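Local coordinates for endo-xylogalacturonan hydrolase A (Aspergillus tubingensis, PDB 4C2L), which hydrolyses xylogalacturonan, the xylose-substituted galacturonan backbone of the hairy regions of pectin, as a secreted glycoside hydrolase of family 28, at residues A[173-178]-A[203-208]; A[224-228]-A[254-258]; A[271-276]-A[310-316]; A[341-345]-A[384-388]; A[66-70]-A[99-103]. All coordinates share one frame; numbering follows the deposited sequence. Where two conformers were deposited one is given.

Contact 1: residues A[173-178]-A[203-208]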
loop_
_atom_site.group_PDB
_atom_site.type_symbol
_atom_site.label_atom_id
_atom_site.label_comp_id
_atom_site.label_asym_id
_atom_site.label_seq_id
_atom_site.Cartn_x
_atom_site.Cartn_y
_atom_site.Cartn_z
ATOM N N LEU A 173 -10.510 -3.955 -7.382
ATOM C CA LEU A 173 -10.799 -3.839 -5.961
ATOM C C LEU A 173 -11.259 -2.430 -5.618
ATOM O O LEU A 173 -10.751 -1.438 -6.171
ATOM C CB LEU A 173 -9.563 -4.189 -5.115
ATOM C CG LEU A 173 -8.943 -5.578 -5.236
ATOM C CD1 LEU A 173 -7.796 -5.707 -4.241
ATOM C CD2 LEU A 173 -9.988 -6.666 -4.972
ATOM N N LYS A 174 -12.234 -2.349 -4.716
ATOM C CA LYS A 174 -12.666 -1.076 -4.158
ATOM C C LYS A 174 -12.284 -1.075 -2.684
ATOM O O LYS A 174 -12.713 -1.939 -1.939
ATOM C CB LYS A 174 -14.172 -0.893 -4.321
ATOM C CG LYS A 174 -14.675 0.447 -3.806
ATOM C CD LYS A 174 -15.899 0.914 -4.581
ATOM C CE LYS A 174 -17.184 0.531 -3.858
ATOM N NZ LYS A 174 -17.402 1.421 -2.684
ATOM N N MET A 175 -11.451 -0.120 -2.283
ATOM C CA MET A 175 -10.908 -0.131 -0.930
ATOM C C MET A 175 -11.171 1.207 -0.287
ATOM O O MET A 175 -10.832 2.250 -0.838
ATOM C CB MET A 175 -9.407 -0.425 -0.981
ATOM C CG MET A 175 -9.130 -1.795 -1.580
ATOM S SD MET A 175 -7.498 -1.903 -2.327
ATOM C CE MET A 175 -6.506 -1.396 -0.930
ATOM N N ASP A 176 -11.818 1.191 0.875
ATOM C CA ASP A 176 -12.153 2.454 1.510
ATOM C C ASP A 176 -12.079 2.355 3.009
ATOM O O ASP A 176 -12.541 1.379 3.598
ATOM C CB ASP A 176 -13.551 2.939 1.066
ATOM C CG ASP A 176 -14.622 1.862 1.221
ATOM O OD1 ASP A 176 -15.208 1.752 2.306
ATOM O OD2 ASP A 176 -14.910 1.132 0.256
ATOM N N ALA A 177 -11.481 3.373 3.610
ATOM C CA ALA A 177 -11.427 3.526 5.059
ATOM C C ALA A 177 -11.949 4.919 5.365
ATOM O O ALA A 177 -11.351 5.905 4.920
ATOM C CB ALA A 177 -9.990 3.371 5.547
ATOM N N ASN A 178 -13.075 4.992 6.088
ATOM C CA ASN A 178 -13.691 6.260 6.479
ATOM C C ASN A 178 -14.069 6.226 7.943
ATOM O O ASN A 178 -14.808 5.342 8.362
ATOM C CB ASN A 178 -14.947 6.521 5.645
ATOM C CG ASN A 178 -14.617 6.802 4.192
ATOM O OD1 ASN A 178 -14.705 5.903 3.353
ATOM N ND2 ASN A 178 -14.181 8.024 3.897
ATOM N N GLU A 203 -6.590 -1.725 -11.777
ATOM C CA GLU A 203 -7.996 -1.299 -11.713
ATOM C C GLU A 203 -8.493 -1.324 -10.271
ATOM O O GLU A 203 -9.425 -2.048 -9.904
ATOM C CB GLU A 203 -8.871 -2.137 -12.647
ATOM C CG GLU A 203 -8.447 -1.995 -14.109
ATOM C CD GLU A 203 -8.757 -0.634 -14.724
ATOM O OE1 GLU A 203 -9.636 0.094 -14.215
ATOM O OE2 GLU A 203 -8.119 -0.294 -15.763
ATOM N N VAL A 204 -7.816 -0.550 -9.439
ATOM C CA VAL A 204 -8.193 -0.464 -8.028
ATOM C C VAL A 204 -8.484 0.983 -7.644
ATOM O O VAL A 204 -7.920 1.921 -8.232
ATOM C CB VAL A 204 -7.127 -1.095 -7.078
ATOM C CG1 VAL A 204 -6.825 -2.526 -7.481
ATOM C CG2 VAL A 204 -5.857 -0.274 -7.040
ATOM N N THR A 205 -9.402 1.161 -6.700
ATOM C CA THR A 205 -9.714 2.465 -6.159
ATOM C C THR A 205 -9.456 2.416 -4.649
ATOM O O THR A 205 -9.895 1.474 -3.981
ATOM C CB THR A 205 -11.177 2.830 -6.457
ATOM O OG1 THR A 205 -11.433 2.686 -7.867
ATOM C CG2 THR A 205 -11.466 4.238 -6.044
ATOM N N VAL A 206 -8.758 3.411 -4.135
ATOM C CA VAL A 206 -8.393 3.457 -2.717
ATOM C C VAL A 206 -8.804 4.797 -2.132
ATOM O O VAL A 206 -8.483 5.862 -2.684
ATOM C CB VAL A 206 -6.869 3.271 -2.499
ATOM C CG1 VAL A 206 -6.532 3.292 -1.000
ATOM C CG2 VAL A 206 -6.370 1.972 -3.126
ATOM N N VAL A 207 -9.520 4.749 -1.014
ATOM C CA VAL A 207 -9.790 5.933 -0.215
ATOM C C VAL A 207 -9.234 5.600 1.160
ATOM O O VAL A 207 -9.716 4.677 1.821
ATOM C CB VAL A 207 -11.308 6.239 -0.117
ATOM C CG1 VAL A 207 -11.584 7.376 0.879
ATOM C CG2 VAL A 207 -11.891 6.531 -1.489
ATOM N N ASN A 208 -8.197 6.316 1.579
ATOM C CA ASN A 208 -7.531 5.961 2.842
ATOM C C ASN A 208 -6.784 7.146 3.443
ATOM O O ASN A 208 -7.071 8.288 3.120
ATOM C CB ASN A 208 -6.575 4.777 2.604
ATOM C CG ASN A 208 -5.341 5.174 1.799
ATOM O OD1 ASN A 208 -5.310 6.238 1.188
ATOM N ND2 ASN A 208 -4.329 4.318 1.795
HETATM O O HOH W 1 -11.872 -0.519 -8.894
#

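Contact 2: residues A[224-228]-A[254-258]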
loop_
_atom_site.group_PDB
_atom_site.type_symbol
_atom_site.label_atom_id
_atom_site.label_comp_id
_atom_site.label_asym_id
_atom_site.label_seq_id
_atom_site.Cartn_x
_atom_site.Cartn_y
_atom_site.Cartn_z
ATOM N N VAL A 224 1.850 -1.681 -11.356
ATOM C CA VAL A 224 0.614 -1.099 -10.915
ATOM C C VAL A 224 0.076 -0.378 -12.160
ATOM O O VAL A 224 0.732 0.516 -12.691
ATOM C CB VAL A 224 0.827 -0.064 -9.776
ATOM C CG1 VAL A 224 -0.512 0.538 -9.337
ATOM C CG2 VAL A 224 1.542 -0.689 -8.574
ATOM N N ASP A 225 -1.113 -0.767 -12.601
ATOM C CA ASP A 225 -1.696 -0.201 -13.839
ATOM C C ASP A 225 -3.141 0.213 -13.599
ATOM O O ASP A 225 -4.001 -0.651 -13.466
ATOM C CB ASP A 225 -1.624 -1.265 -14.935
ATOM C CG ASP A 225 -2.089 -0.760 -16.295
ATOM O OD1 ASP A 225 -2.857 0.230 -16.375
ATOM O OD2 ASP A 225 -1.664 -1.373 -17.299
ATOM N N THR A 226 -3.385 1.521 -13.568
ATOM C CA THR A 226 -4.718 2.117 -13.380
ATOM C C THR A 226 -5.175 2.027 -11.929
ATOM O O THR A 226 -5.706 1.009 -11.469
ATOM C CB THR A 226 -5.787 1.555 -14.346
ATOM O OG1 THR A 226 -5.241 1.493 -15.666
ATOM C CG2 THR A 226 -7.047 2.447 -14.339
ATOM N N ILE A 227 -4.947 3.112 -11.217
ATOM C CA ILE A 227 -5.260 3.162 -9.811
ATOM C C ILE A 227 -5.722 4.564 -9.481
ATOM O O ILE A 227 -5.213 5.557 -10.036
ATOM C CB ILE A 227 -4.046 2.706 -8.954
ATOM C CG1 ILE A 227 -4.398 2.700 -7.467
ATOM C CG2 ILE A 227 -2.819 3.593 -9.206
ATOM C CD1 ILE A 227 -3.448 1.838 -6.646
ATOM N N SER A 228 -6.731 4.646 -8.621
ATOM C CA SER A 228 -7.173 5.918 -8.096
ATOM C C SER A 228 -6.999 5.906 -6.585
ATOM O O SER A 228 -7.395 4.946 -5.921
ATOM C CB SER A 228 -8.644 6.150 -8.454
ATOM O OG SER A 228 -9.106 7.308 -7.797
ATOM N N THR A 254 1.687 2.922 -13.784
ATOM C CA THR A 254 1.087 3.777 -14.819
ATOM C C THR A 254 -0.394 4.028 -14.542
ATOM O O THR A 254 -1.075 3.180 -13.968
ATOM C CB THR A 254 1.308 3.188 -16.231
ATOM O OG1 THR A 254 0.976 4.176 -17.229
ATOM C CG2 THR A 254 0.481 1.888 -16.439
ATOM N N GLY A 255 -0.873 5.200 -14.943
ATOM C CA GLY A 255 -2.307 5.503 -14.886
ATOM C C GLY A 255 -2.825 5.741 -13.483
ATOM O O GLY A 255 -3.872 5.207 -13.101
ATOM N N ALA A 256 -2.100 6.535 -12.708
ATOM C CA ALA A 256 -2.490 6.810 -11.326
ATOM C C ALA A 256 -3.193 8.148 -11.212
ATOM O O ALA A 256 -2.652 9.187 -11.600
ATOM C CB ALA A 256 -1.278 6.796 -10.407
ATOM N N THR A 257 -4.396 8.122 -10.668
ATOM C CA THR A 257 -5.099 9.362 -10.354
ATOM C C THR A 257 -5.008 9.571 -8.855
ATOM O O THR A 257 -5.597 8.809 -8.073
ATOM C CB THR A 257 -6.561 9.286 -10.807
ATOM O OG1 THR A 257 -6.588 9.025 -12.214
ATOM C CG2 THR A 257 -7.310 10.622 -10.500
ATOM N N MET A 258 -4.252 10.599 -8.466
ATOM C CA MET A 258 -3.918 10.875 -7.085
ATOM C C MET A 258 -4.645 12.146 -6.654
ATOM O O MET A 258 -4.340 13.251 -7.129
ATOM C CB MET A 258 -2.396 11.041 -6.937
ATOM C CG MET A 258 -1.587 9.859 -7.478
ATOM S SD MET A 258 -2.069 8.254 -6.801
ATOM C CE MET A 258 -1.467 8.438 -5.141
#

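Contact 3: residues A[271-276]-A[310-316]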
loop_
_atom_site.group_PDB
_atom_site.type_symbol
_atom_site.label_atom_id
_atom_site.label_comp_id
_atom_site.label_asym_id
_atom_site.label_seq_id
_atom_site.Cartn_x
_atom_site.Cartn_y
_atom_site.Cartn_z
ATOM N N PRO A 271 18.583 8.361 6.309
ATOM C CA PRO A 271 19.977 8.777 6.113
ATOM C C PRO A 271 20.938 7.741 6.700
ATOM O O PRO A 271 20.503 6.665 7.126
ATOM C CB PRO A 271 20.048 10.084 6.895
ATOM C CG PRO A 271 19.068 9.877 8.006
ATOM C CD PRO A 271 17.903 9.177 7.330
ATOM N N SER A 272 22.237 8.048 6.721
ATOM C CA SER A 272 23.198 7.122 7.308
ATOM C C SER A 272 23.258 7.302 8.833
ATOM O O SER A 272 22.444 8.022 9.414
ATOM C CB SER A 272 24.584 7.306 6.686
ATOM O OG SER A 272 25.024 8.643 6.865
ATOM N N GLY A 273 24.214 6.636 9.473
ATOM C CA GLY A 273 24.371 6.741 10.928
ATOM C C GLY A 273 23.511 5.743 11.678
ATOM O O GLY A 273 22.620 5.104 11.107
ATOM N N GLY A 274 23.786 5.592 12.971
ATOM C CA GLY A 274 23.032 4.674 13.809
ATOM C C GLY A 274 22.994 3.278 13.233
ATOM O O GLY A 274 24.017 2.744 12.807
ATOM N N ASP A 275 21.802 2.691 13.206
ATOM C CA ASP A 275 21.618 1.341 12.700
ATOM C C ASP A 275 21.095 1.338 11.269
ATOM O O ASP A 275 20.745 0.285 10.740
ATOM C CB ASP A 275 20.652 0.569 13.604
ATOM C CG ASP A 275 21.280 0.185 14.932
ATOM O OD1 ASP A 275 22.502 0.404 15.111
ATOM O OD2 ASP A 275 20.551 -0.347 15.796
ATOM N N HIS A 276 21.048 2.512 10.648
ATOM C CA HIS A 276 20.489 2.627 9.298
ATOM C C HIS A 276 21.347 1.915 8.313
ATOM O O HIS A 276 22.564 1.853 8.473
ATOM C CB HIS A 276 20.345 4.081 8.880
ATOM C CG HIS A 276 19.527 4.917 9.832
ATOM N ND1 HIS A 276 18.377 4.473 10.387
ATOM C CD2 HIS A 276 19.719 6.207 10.305
ATOM C CE1 HIS A 276 17.875 5.427 11.198
ATOM N NE2 HIS A 276 18.691 6.491 11.139
ATOM N N TYR A 310 20.914 16.217 11.965
ATOM C CA TYR A 310 21.357 14.830 11.939
ATOM C C TYR A 310 21.888 14.486 10.549
ATOM O O TYR A 310 22.929 13.830 10.408
ATOM C CB TYR A 310 20.209 13.885 12.320
ATOM C CG TYR A 310 20.621 12.435 12.322
ATOM C CD1 TYR A 310 20.633 11.688 11.139
ATOM C CD2 TYR A 310 21.020 11.810 13.500
ATOM C CE1 TYR A 310 21.025 10.363 11.138
ATOM C CE2 TYR A 310 21.416 10.484 13.509
ATOM C CZ TYR A 310 21.414 9.767 12.327
ATOM O OH TYR A 310 21.806 8.452 12.337
ATOM N N CYS A 311 21.172 14.937 9.525
ATOM C CA CYS A 311 21.515 14.590 8.151
ATOM C C CYS A 311 22.741 15.333 7.635
ATOM O O CYS A 311 23.437 14.841 6.747
ATOM C CB CYS A 311 20.295 14.720 7.234
ATOM S SG CYS A 311 19.112 13.401 7.614
ATOM N N GLU A 312 23.017 16.503 8.211
ATOM C CA GLU A 312 24.269 17.209 7.946
ATOM C C GLU A 312 25.475 16.384 8.398
ATOM O O GLU A 312 26.470 16.297 7.681
ATOM C CB GLU A 312 24.277 18.581 8.620
ATOM C CG GLU A 312 23.406 19.610 7.918
ATOM C CD GLU A 312 23.442 20.965 8.599
ATOM O OE1 GLU A 312 24.532 21.373 9.056
ATOM O OE2 GLU A 312 22.380 21.624 8.675
ATOM N N GLU A 313 25.372 15.768 9.572
ATOM C CA GLU A 313 26.445 14.927 10.103
ATOM C C GLU A 313 26.396 13.490 9.576
ATOM O O GLU A 313 27.410 12.792 9.571
ATOM C CB GLU A 313 26.435 14.929 11.642
ATOM C CG GLU A 313 26.369 16.313 12.295
ATOM C CD GLU A 313 27.718 17.033 12.390
ATOM O OE1 GLU A 313 28.725 16.544 11.828
ATOM O OE2 GLU A 313 27.772 18.105 13.040
ATOM N N ASN A 314 25.214 13.050 9.136
ATOM C CA ASN A 314 25.021 11.689 8.640
ATOM C C ASN A 314 24.309 11.704 7.288
ATOM O O ASN A 314 23.093 11.478 7.226
ATOM C CB ASN A 314 24.199 10.869 9.634
ATOM C CG ASN A 314 24.843 10.799 11.004
ATOM O OD1 ASN A 314 25.721 9.972 11.248
ATOM N ND2 ASN A 314 24.397 11.657 11.907
ATOM N N PRO A 315 25.057 11.974 6.206
ATOM C CA PRO A 315 24.404 12.198 4.920
ATOM C C PRO A 315 23.728 10.941 4.376
ATOM O O PRO A 315 24.118 9.815 4.707
ATOM C CB PRO A 315 25.562 12.631 4.003
ATOM C CG PRO A 315 26.658 13.050 4.935
ATOM C CD PRO A 315 26.523 12.124 6.101
ATOM N N GLY A 316 22.709 11.149 3.551
ATOM C CA GLY A 316 22.069 10.050 2.847
ATOM C C GLY A 316 22.975 9.564 1.729
ATOM O O GLY A 316 23.664 10.365 1.087
HETATM O O HOH W 2 26.984 8.599 9.004
#

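Contact 4: residues A[341-345]-A[384-388]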
loop_
_atom_site.group_PDB
_atom_site.type_symbol
_atom_site.label_atom_id
_atom_site.label_comp_id
_atom_site.label_asym_id
_atom_site.label_seq_id
_atom_site.Cartn_x
_atom_site.Cartn_y
_atom_site.Cartn_z
ATOM N N ALA A 341 7.115 20.080 -6.412
ATOM C CA ALA A 341 7.943 18.888 -6.157
ATOM C C ALA A 341 9.127 19.243 -5.276
ATOM O O ALA A 341 9.676 20.332 -5.390
ATOM C CB ALA A 341 8.417 18.277 -7.469
ATOM N N ASN A 342 9.525 18.315 -4.406
ATOM C CA ASN A 342 10.641 18.526 -3.493
ATOM C C ASN A 342 11.570 17.327 -3.634
ATOM O O ASN A 342 11.296 16.249 -3.101
ATOM C CB ASN A 342 10.133 18.655 -2.048
ATOM C CG ASN A 342 11.169 19.253 -1.103
ATOM O OD1 ASN A 342 12.379 19.157 -1.328
ATOM N ND2 ASN A 342 10.693 19.887 -0.035
ATOM N N LEU A 343 12.651 17.508 -4.383
ATOM C CA LEU A 343 13.545 16.402 -4.717
ATOM C C LEU A 343 14.803 16.551 -3.888
ATOM O O LEU A 343 15.806 17.130 -4.340
ATOM C CB LEU A 343 13.862 16.396 -6.218
ATOM C CG LEU A 343 12.700 16.540 -7.210
ATOM C CD1 LEU A 343 13.174 16.502 -8.658
ATOM C CD2 LEU A 343 11.640 15.471 -6.975
ATOM N N ASP A 344 14.734 16.061 -2.654
ATOM C CA ASP A 344 15.852 16.173 -1.740
ATOM C C ASP A 344 16.727 14.910 -1.769
ATOM O O ASP A 344 16.695 14.102 -0.836
ATOM C CB ASP A 344 15.374 16.477 -0.310
ATOM C CG ASP A 344 16.492 17.022 0.570
ATOM O OD1 ASP A 344 17.286 17.850 0.070
ATOM O OD2 ASP A 344 16.584 16.634 1.751
ATOM N N CYS A 345 17.509 14.742 -2.835
ATOM C CA CYS A 345 18.416 13.590 -2.901
ATOM C C CYS A 345 19.543 13.717 -1.867
ATOM O O CYS A 345 19.912 14.828 -1.489
ATOM C CB CYS A 345 18.985 13.406 -4.309
ATOM S SG CYS A 345 17.870 12.422 -5.347
ATOM N N SER A 384 16.949 25.812 -5.555
ATOM C CA SER A 384 17.579 25.310 -4.343
ATOM C C SER A 384 16.632 25.444 -3.151
ATOM O O SER A 384 15.689 26.249 -3.165
ATOM C CB SER A 384 18.871 26.070 -4.059
ATOM O OG SER A 384 18.566 27.375 -3.611
ATOM N N GLY A 385 16.895 24.651 -2.124
ATOM C CA GLY A 385 16.136 24.710 -0.891
ATOM C C GLY A 385 15.313 23.466 -0.626
ATOM O O GLY A 385 14.430 23.497 0.220
ATOM N N ALA A 386 15.595 22.375 -1.338
ATOM C CA ALA A 386 14.947 21.082 -1.049
ATOM C C ALA A 386 15.291 20.634 0.366
ATOM O O ALA A 386 16.357 20.961 0.882
ATOM C CB ALA A 386 15.364 20.020 -2.064
ATOM N N SER A 387 14.386 19.904 1.006
ATOM C CA SER A 387 14.648 19.387 2.349
ATOM C C SER A 387 13.795 18.144 2.570
ATOM O O SER A 387 12.831 17.923 1.837
ATOM C CB SER A 387 14.346 20.446 3.425
ATOM O OG SER A 387 12.963 20.754 3.458
ATOM N N GLY A 388 14.164 17.339 3.560
ATOM C CA GLY A 388 13.416 16.119 3.884
ATOM C C GLY A 388 14.111 14.844 3.444
ATOM O O GLY A 388 13.860 13.764 4.002
ATOM O OXT GLY A 388 14.945 14.853 2.527
HETATM O O HOH W 3 12.204 22.160 1.454
#

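Contact 5: residues A[66-70]-A[99-103]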
loop_
_atom_site.group_PDB
_atom_site.type_symbol
_atom_site.label_atom_id
_atom_site.label_comp_id
_atom_site.label_asym_id
_atom_site.label_seq_id
_atom_site.Cartn_x
_atom_site.Cartn_y
_atom_site.Cartn_z
ATOM N N SER A 66 -5.294 -23.952 4.173
ATOM C CA SER A 66 -5.659 -25.246 3.579
ATOM C C SER A 66 -6.017 -25.126 2.093
ATOM O O SER A 66 -6.316 -26.114 1.429
ATOM C CB SER A 66 -6.782 -25.910 4.366
ATOM O OG SER A 66 -7.953 -25.156 4.220
ATOM N N CYS A 67 -5.976 -23.906 1.577
ATOM C CA CYS A 67 -6.244 -23.663 0.173
ATOM C C CYS A 67 -5.099 -24.218 -0.662
ATOM O O CYS A 67 -3.945 -23.902 -0.420
ATOM C CB CYS A 67 -6.350 -22.162 -0.070
ATOM S SG CYS A 67 -6.563 -21.758 -1.811
ATOM N N SER A 68 -5.423 -25.039 -1.653
ATOM C CA SER A 68 -4.422 -25.477 -2.627
ATOM C C SER A 68 -5.130 -25.512 -3.976
ATOM O O SER A 68 -5.907 -26.424 -4.257
ATOM C CB SER A 68 -3.882 -26.856 -2.232
ATOM O OG SER A 68 -2.966 -27.338 -3.190
ATOM N N ASP A 69 -4.886 -24.490 -4.788
ATOM C CA ASP A 69 -5.634 -24.277 -6.042
ATOM C C ASP A 69 -7.122 -24.177 -5.767
ATOM O O ASP A 69 -7.943 -24.775 -6.475
ATOM C CB ASP A 69 -5.339 -25.388 -7.062
ATOM C CG ASP A 69 -3.869 -25.498 -7.384
ATOM O OD1 ASP A 69 -3.277 -24.475 -7.790
ATOM O OD2 ASP A 69 -3.292 -26.604 -7.222
ATOM N N CYS A 70 -7.467 -23.435 -4.719
ATOM C CA CYS A 70 -8.854 -23.302 -4.308
ATOM C C CYS A 70 -9.428 -22.009 -4.855
ATOM O O CYS A 70 -8.692 -21.092 -5.242
ATOM C CB CYS A 70 -8.985 -23.342 -2.781
ATOM S SG CYS A 70 -8.574 -21.785 -1.979
ATOM N N VAL A 99 0.593 -20.324 0.480
ATOM C CA VAL A 99 -0.508 -20.908 -0.251
ATOM C C VAL A 99 -0.130 -20.860 -1.719
ATOM O O VAL A 99 0.329 -19.827 -2.201
ATOM C CB VAL A 99 -1.816 -20.132 0.015
ATOM C CG1 VAL A 99 -2.905 -20.521 -0.980
ATOM C CG2 VAL A 99 -2.257 -20.378 1.454
ATOM N N ASP A 100 -0.276 -21.999 -2.397
ATOM C CA ASP A 100 -0.036 -22.079 -3.833
ATOM C C ASP A 100 -1.358 -22.273 -4.553
ATOM O O ASP A 100 -1.983 -23.324 -4.440
ATOM C CB ASP A 100 0.916 -23.240 -4.143
ATOM C CG ASP A 100 2.262 -23.073 -3.472
ATOM O OD1 ASP A 100 2.888 -22.012 -3.669
ATOM O OD2 ASP A 100 2.702 -23.997 -2.747
ATOM N N GLY A 101 -1.792 -21.247 -5.278
ATOM C CA GLY A 101 -3.014 -21.332 -6.060
ATOM C C GLY A 101 -4.206 -20.931 -5.228
ATOM O O GLY A 101 -4.804 -21.753 -4.547
ATOM N N LEU A 102 -4.530 -19.651 -5.247
ATOM C CA LEU A 102 -5.696 -19.178 -4.545
ATOM C C LEU A 102 -6.394 -18.159 -5.418
ATOM O O LEU A 102 -5.745 -17.339 -6.067
ATOM C CB LEU A 102 -5.301 -18.535 -3.208
ATOM C CG LEU A 102 -6.338 -17.552 -2.647
ATOM C CD1 LEU A 102 -7.429 -18.304 -1.906
ATOM C CD2 LEU A 102 -5.733 -16.471 -1.771
ATOM N N LYS A 103 -7.715 -18.228 -5.434
ATOM C CA LYS A 103 -8.522 -17.129 -5.949
ATOM C C LYS A 103 -9.423 -16.684 -4.809
ATOM O O LYS A 103 -10.195 -17.480 -4.272
ATOM C CB LYS A 103 -9.362 -17.566 -7.150
ATOM C CG LYS A 103 -8.560 -18.255 -8.246
ATOM C CD LYS A 103 -9.478 -18.723 -9.372
ATOM C CE LYS A 103 -8.781 -19.719 -10.293
ATOM N NZ LYS A 103 -8.781 -21.081 -9.686
HETATM O O HOH W 4 -1.265 -24.320 -0.909
HETATM O O HOH W 5 -1.248 -25.951 -5.087
HETATM O O HOH W 6 -7.099 -21.610 -7.561
#

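Contact 1: residues A[173-178]-A[203-208]
T205 and V207 pair with L173, M175 and A177 through four firm backbone hydrogen bonds. T205 N donates to L173 O (3.0 Å), and M175 N answers to T205 O (2.8 Å). V207 N then binds M175 O, and A177 N binds V207 O. The alternation is that of a regular parallel ladder, and the two short strands run only 3° apart. At its start the ladder frays: L173 N to E203 O is a weak bond, and a water donates to both L173 O and E203 O. K174 and D176 share a face with T205 and V207; K174 is exposed and D176 is buried. D176 OD1 forms a salt bridge with R150, while K174 NZ lies a long 3.9 Å from D176 OD2. On the buried face M175 lies alongside V206. Its chain bends at the last torsion (chi3 55°), which brings CE to 4.0 Å from V206 CG2. L173 CB meets V204 CG1 at the same distance. N208 ND2 turns away to bind T188 O, near the likely proton donor D210. The pair joins successive coils of the parallel beta-helix, with strand 142-152 flanking 173-176 and F191 of strand 191-196 packing on M175 and V204.

Contact 2: residues A[224-228]-A[254-258]
D225 and T226 meet T254 and G255 at a corner of the parallel beta-helix, where two coils turn together. T254 N donates to V224 O (2.8 Å). Two consecutive amides then serve two consecutive carbonyls: T226 N reaches T254 O almost straight (175° at the hydrogen), and I227 N reaches G255 O tilted from its carbonyl plane. T257 N to I227 O resumes the usual parallel pattern. T226 and G255 both have positive phi, 76° and 73°, so the two chains bend at matching positions. The methyl T254 CG2 lies against the carboxylate of D225, 3.7 Å from CG, while T254 OG1 is bound by N287 ND2. On the interior side I227 CG2 packs on A256 CB at 3.8 Å. Farther out, F289 of strand 279-294 lies on A256, and V204 and V213 lie on I227. T202 OG1 bonds to D225 O. The corner is also tied within 224-228: T226 OG1 donates to D225 OD1 at 2.8 Å, on the anti side of the carboxylate.

Contact 3: residues A[271-276]-A[310-316]
A surface loop holding P271 and S272 packs against the end of the short helix 308-313, outside the coils of the beta-helix. S272 grips P315 O twice. Its OG donates at 2.6 Å, and its N makes a longer bond of 3.3 Å from the same face of the carbonyl. Set between the backbone N and the carbonyl carbon (chi1 58°), OG also takes a water that donates to N314 OD1 as well. Y310 OH donates to S272 O (3.0 Å) in the carbonyl plane, on a lone pair. N314 folds back over the Y310 ring: ND2 sits 3.4 Å above its centre and donates to Y310 O. P271 crosses Y310 at about a right angle, with CG 3.7 Å from CE1, and its CB rests 3.5 Å from C311 SG. C311 is disulfide-bonded to C303. H276 ND1 and NE2 bind K242 O and E306. The 271-276 loop closes as a type II' beta turn from G273 to H276, with G274 at the position that commonly holds glycine in such turns.

Contact 4: residues A[341-345]-A[384-388]
The backbone of strand 341-344 is extended, while the chain end 384-388 has no regular structure and passes it without beta pairing. They come nearest at D344 and A386, with CA atoms 5.0 Å apart. Side chains of the strand make the link. N342 and D344, two residues apart, both have CG anti to the backbone N (chi1 -164° and -162°), and both reach the tail. S387 N donates to N342 OD1 at 3.2 Å, in the plane of the amide and on a lone pair. The A386 methyl lies between the two strand side chains, 3.2 Å from N342 OD1 and 3.6 Å from D344 OD1. Strand 339-344 belongs to one of the parallel faces of the beta-helix, between strands 296-301 and 368-372, and the tail follows strand 383-384, an outermost strand of that face. N342 ND2 also binds Y296 OH. A water accepts from N342 ND2, donates to G385 O and lies 2.6 Å from S387 OG. D344 OD2 is only 2.5 Å from OXT of the terminal carboxylate of G388, so one of these two acids probably holds a proton.

Contact 5: residues A[66-70]-A[99-103]
The flat groups that meet here are the peptides of D100 and G101 and the backbone amides of D69 and C70. D69 N donates to D100 O (3.1 Å) in the carbonyl plane, on a lone pair. C70 N comes to G101 O from above its carbonyl plane, 41° out of it and off the lone pairs, at 3.2 Å. K103 N then donates to C70 O. The D69 carboxylate bends toward the other segment: with chi1 at -58°, its OD1 comes to 3.6 Å from G101 CA. The chain turns a corner at G101. These bonds begin a parallel pairing, C70 beside L102, and bring strand 70-74 next to strand 102-105 in the parallel beta-helix. Within 66-70, C67 and C70 are joined by a disulfide. L102 CD1 lies against both sulfurs, 3.6 Å from C67 SG and 3.7 Å from C70 SG. C67 SG also lies 3.3 Å from G101 O. V99 CG1 packs on C67 CB at 3.9 Å. L39 of helix 32-42 touches C70, and L144 of strand 142-152 touches V99 and L102. Waters link the polar rim. One joins C67 O to D100 N, and another joins C70 O to K103 NZ. D100 OD1 is held by S142 OG.

Contacts 1, 2 and 5 are all parallel pairings between coils of the beta-helix, but only 1 and 2 touch. Strand 199-207 of contact 1 is the neighbour of strands 222-225 and 227-230 of contact 2, with V206 N probably bonded to S228 O and V204 CG2 packed on I227 CD1. Contact 1 is a straight ladder, contact 2 a corner, and contact 5 a short pairing beside a disulfide, nearer the N-terminal end of the solenoid. Contacts 3 and 4 rely mainly on side chains. Contacts 1, 2, 4 and 5 are partly buried; contact 3 lies at the surface. Contact 4 joins the chain terminus to a strand, about 6 Å from contact 3 at the nearest atoms. Of the five, contact 1 alone comes close to the likely catalytic residues.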